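Local structure of xylan esterase 1 (Thermoanaerobacterium sp. 'JW/SL YS485', 3FCY) at residues N44-D49 with V279-K284. The protein probably removes acetyl groups from xylan and other acetylated sugars, as a calcium-binding carbohydrate esterase of family CE7 with an alpha/beta-hydrolase fold. Residues are numbered along the deposited sequence; the frame is centred on the assembly and turned at random.
Sequences NPCPED and VKNLAK
Lys-280 reaches from the short helix 279-282 to the loop 44-49, and its NZ meets the backbone O of Asn-44 at 2.6 Å. The ammonium approaches that oxygen tilted 31° off the carbonyl plane. A bend at the last torsion (chi4 -52°) ends an otherwise extended chain and turns NZ back to its neighbour, where it donates to OD1 of Asn-281 at 3.1 Å. Asp-278 adds a salt bridge, so the buried ammonium has three oxygen partners, one of them charged; a long, flexible lysine suits a point where such groups converge.

The amide of Asn-281 lies between the ammonium of Lys-280 and the side chain of Cys-46. NZ comes in from above the plane of this amide carbonyl, while the compact Cys-46 covers the other face. SG and CB of Cys-46 sit 3.6 Å from CG and OD1 of Asn-281, respectively. With SG anti to the backbone N (chi1 -177°), the CB-SG bond runs nearly parallel to the amide plane, SG over CG. ND2 of Asn-281 sends a weak bond to O of Pro-45 at 3.4 Å and a second bond to O of Gly-275, so the asparagine both gives and accepts. Pro-45, with no N-H to give, serves through its carbonyl, which also takes a weak bond from ND2 of Asn-44, whose OD1 accepts from N of Lys-238.

A methionine in place of Lys-280 would probably leave Asp-278 without its charged mate and the carbonyl of Asn-44 without this donor. Away from the predicted catalytic residues, the contact fastens the loop leading into helix 50-62 to the helix preceding strand 289-295, chiefly through polar groups: the lysine's charge is probably balanced by Asp-278 and stabilised by the two carbonyl oxygens.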
loop_
_atom_site.group_PDB
_atom_site.type_symbol
_atom_site.label_atom_id
_atom_site.label_comp_id
_atom_site.label_asym_id
_atom_site.label_seq_id
_atom_site.Cartn_x
_atom_site.Cartn_y
_atom_site.Cartn_z
ATOM N N ASN A 44 13.867 -28.509 0.533
ATOM C CA ASN A 44 14.847 -28.354 -0.537
ATOM C C ASN A 44 15.759 -29.575 -0.612
ATOM O O ASN A 44 16.260 -30.047 0.405
ATOM C CB ASN A 44 15.698 -27.102 -0.322
ATOM C CG ASN A 44 16.313 -26.598 -1.611
ATOM O OD1 ASN A 44 15.658 -25.903 -2.389
ATOM N ND2 ASN A 44 17.566 -26.964 -1.857
ATOM N N PRO A 45 15.985 -30.101 -1.827
ATOM C CA PRO A 45 16.848 -31.274 -1.992
ATOM C C PRO A 45 18.293 -31.014 -1.576
ATOM O O PRO A 45 18.701 -29.870 -1.367
ATOM C CB PRO A 45 16.735 -31.582 -3.484
ATOM C CG PRO A 45 15.373 -31.058 -3.844
ATOM C CD PRO A 45 15.335 -29.748 -3.099
ATOM N N CYS A 46 19.056 -32.095 -1.450
ATOM C CA CYS A 46 20.465 -32.023 -1.089
ATOM C C CYS A 46 21.219 -32.848 -2.125
ATOM O O CYS A 46 20.972 -34.042 -2.273
ATOM C CB CYS A 46 20.695 -32.610 0.304
ATOM S SG CYS A 46 22.407 -32.488 0.875
ATOM N N PRO A 47 22.143 -32.217 -2.866
ATOM C CA PRO A 47 22.904 -32.950 -3.882
ATOM C C PRO A 47 23.520 -34.231 -3.319
ATOM O O PRO A 47 23.916 -34.279 -2.155
ATOM C CB PRO A 47 23.966 -31.942 -4.311
ATOM C CG PRO A 47 23.269 -30.627 -4.127
ATOM C CD PRO A 47 22.581 -30.812 -2.795
ATOM N N GLU A 48 23.592 -35.263 -4.152
ATOM C CA GLU A 48 24.168 -36.534 -3.734
ATOM C C GLU A 48 25.654 -36.422 -3.447
ATOM O O GLU A 48 26.193 -37.180 -2.646
ATOM C CB GLU A 48 23.931 -37.599 -4.803
ATOM C CG GLU A 48 22.659 -38.388 -4.578
ATOM C CD GLU A 48 22.653 -39.073 -3.225
ATOM O OE1 GLU A 48 23.529 -39.935 -2.989
ATOM O OE2 GLU A 48 21.779 -38.746 -2.394
ATOM N N ASP A 49 26.314 -35.472 -4.100
ATOM C CA ASP A 49 27.745 -35.266 -3.906
ATOM C C ASP A 49 27.999 -34.055 -3.012
ATOM O O ASP A 49 29.064 -33.436 -3.077
ATOM C CB ASP A 49 28.426 -35.067 -5.263
ATOM C CG ASP A 49 27.951 -33.809 -5.976
ATOM O OD1 ASP A 49 26.754 -33.471 -5.849
ATOM O OD2 ASP A 49 28.768 -33.167 -6.671
ATOM N N VAL A 279 21.922 -23.832 3.946
ATOM C CA VAL A 279 22.487 -24.070 5.274
ATOM C C VAL A 279 21.855 -25.221 6.049
ATOM O O VAL A 279 22.497 -25.803 6.929
ATOM C CB VAL A 279 22.449 -22.800 6.166
ATOM C CG1 VAL A 279 23.324 -21.720 5.554
ATOM C CG2 VAL A 279 21.016 -22.313 6.345
ATOM N N LYS A 280 20.610 -25.566 5.733
ATOM C CA LYS A 280 19.974 -26.668 6.441
ATOM C C LYS A 280 20.713 -27.963 6.104
ATOM O O LYS A 280 20.627 -28.937 6.850
ATOM C CB LYS A 280 18.494 -26.794 6.057
ATOM C CG LYS A 280 18.222 -27.782 4.935
ATOM C CD LYS A 280 16.740 -27.885 4.631
ATOM C CE LYS A 280 16.470 -29.007 3.643
ATOM N NZ LYS A 280 17.331 -28.899 2.431
ATOM N N ASN A 281 21.437 -27.971 4.984
ATOM C CA ASN A 281 22.185 -29.162 4.578
ATOM C C ASN A 281 23.557 -29.216 5.250
ATOM O O ASN A 281 24.096 -30.296 5.492
ATOM C CB ASN A 281 22.365 -29.214 3.054
ATOM C CG ASN A 281 21.059 -29.478 2.310
ATOM O OD1 ASN A 281 20.147 -30.114 2.833
ATOM N ND2 ASN A 281 20.979 -29.003 1.071
ATOM N N LEU A 282 24.120 -28.051 5.545
ATOM C CA LEU A 282 25.421 -27.970 6.202
ATOM C C LEU A 282 25.265 -28.133 7.714
ATOM O O LEU A 282 26.193 -28.549 8.405
ATOM C CB LEU A 282 26.072 -26.610 5.917
ATOM C CG LEU A 282 26.677 -26.354 4.536
ATOM C CD1 LEU A 282 27.090 -24.891 4.405
ATOM C CD2 LEU A 282 27.882 -27.269 4.347
ATOM N N ALA A 283 24.078 -27.803 8.210
ATOM C CA ALA A 283 23.767 -27.852 9.632
ATOM C C ALA A 283 24.239 -29.089 10.394
ATOM O O ALA A 283 24.637 -28.983 11.553
ATOM C CB ALA A 283 22.269 -27.670 9.832
ATOM N N LYS A 284 24.207 -30.252 9.753
ATOM C CA LYS A 284 24.613 -31.485 10.423
ATOM C C LYS A 284 26.088 -31.528 10.821
ATOM O O LYS A 284 26.480 -32.348 11.649
ATOM C CB LYS A 284 24.289 -32.698 9.545
ATOM C CG LYS A 284 25.178 -32.841 8.325
ATOM C CD LYS A 284 24.774 -34.041 7.490
ATOM C CE LYS A 284 25.673 -34.186 6.268
ATOM N NZ LYS A 284 25.633 -32.968 5.406
#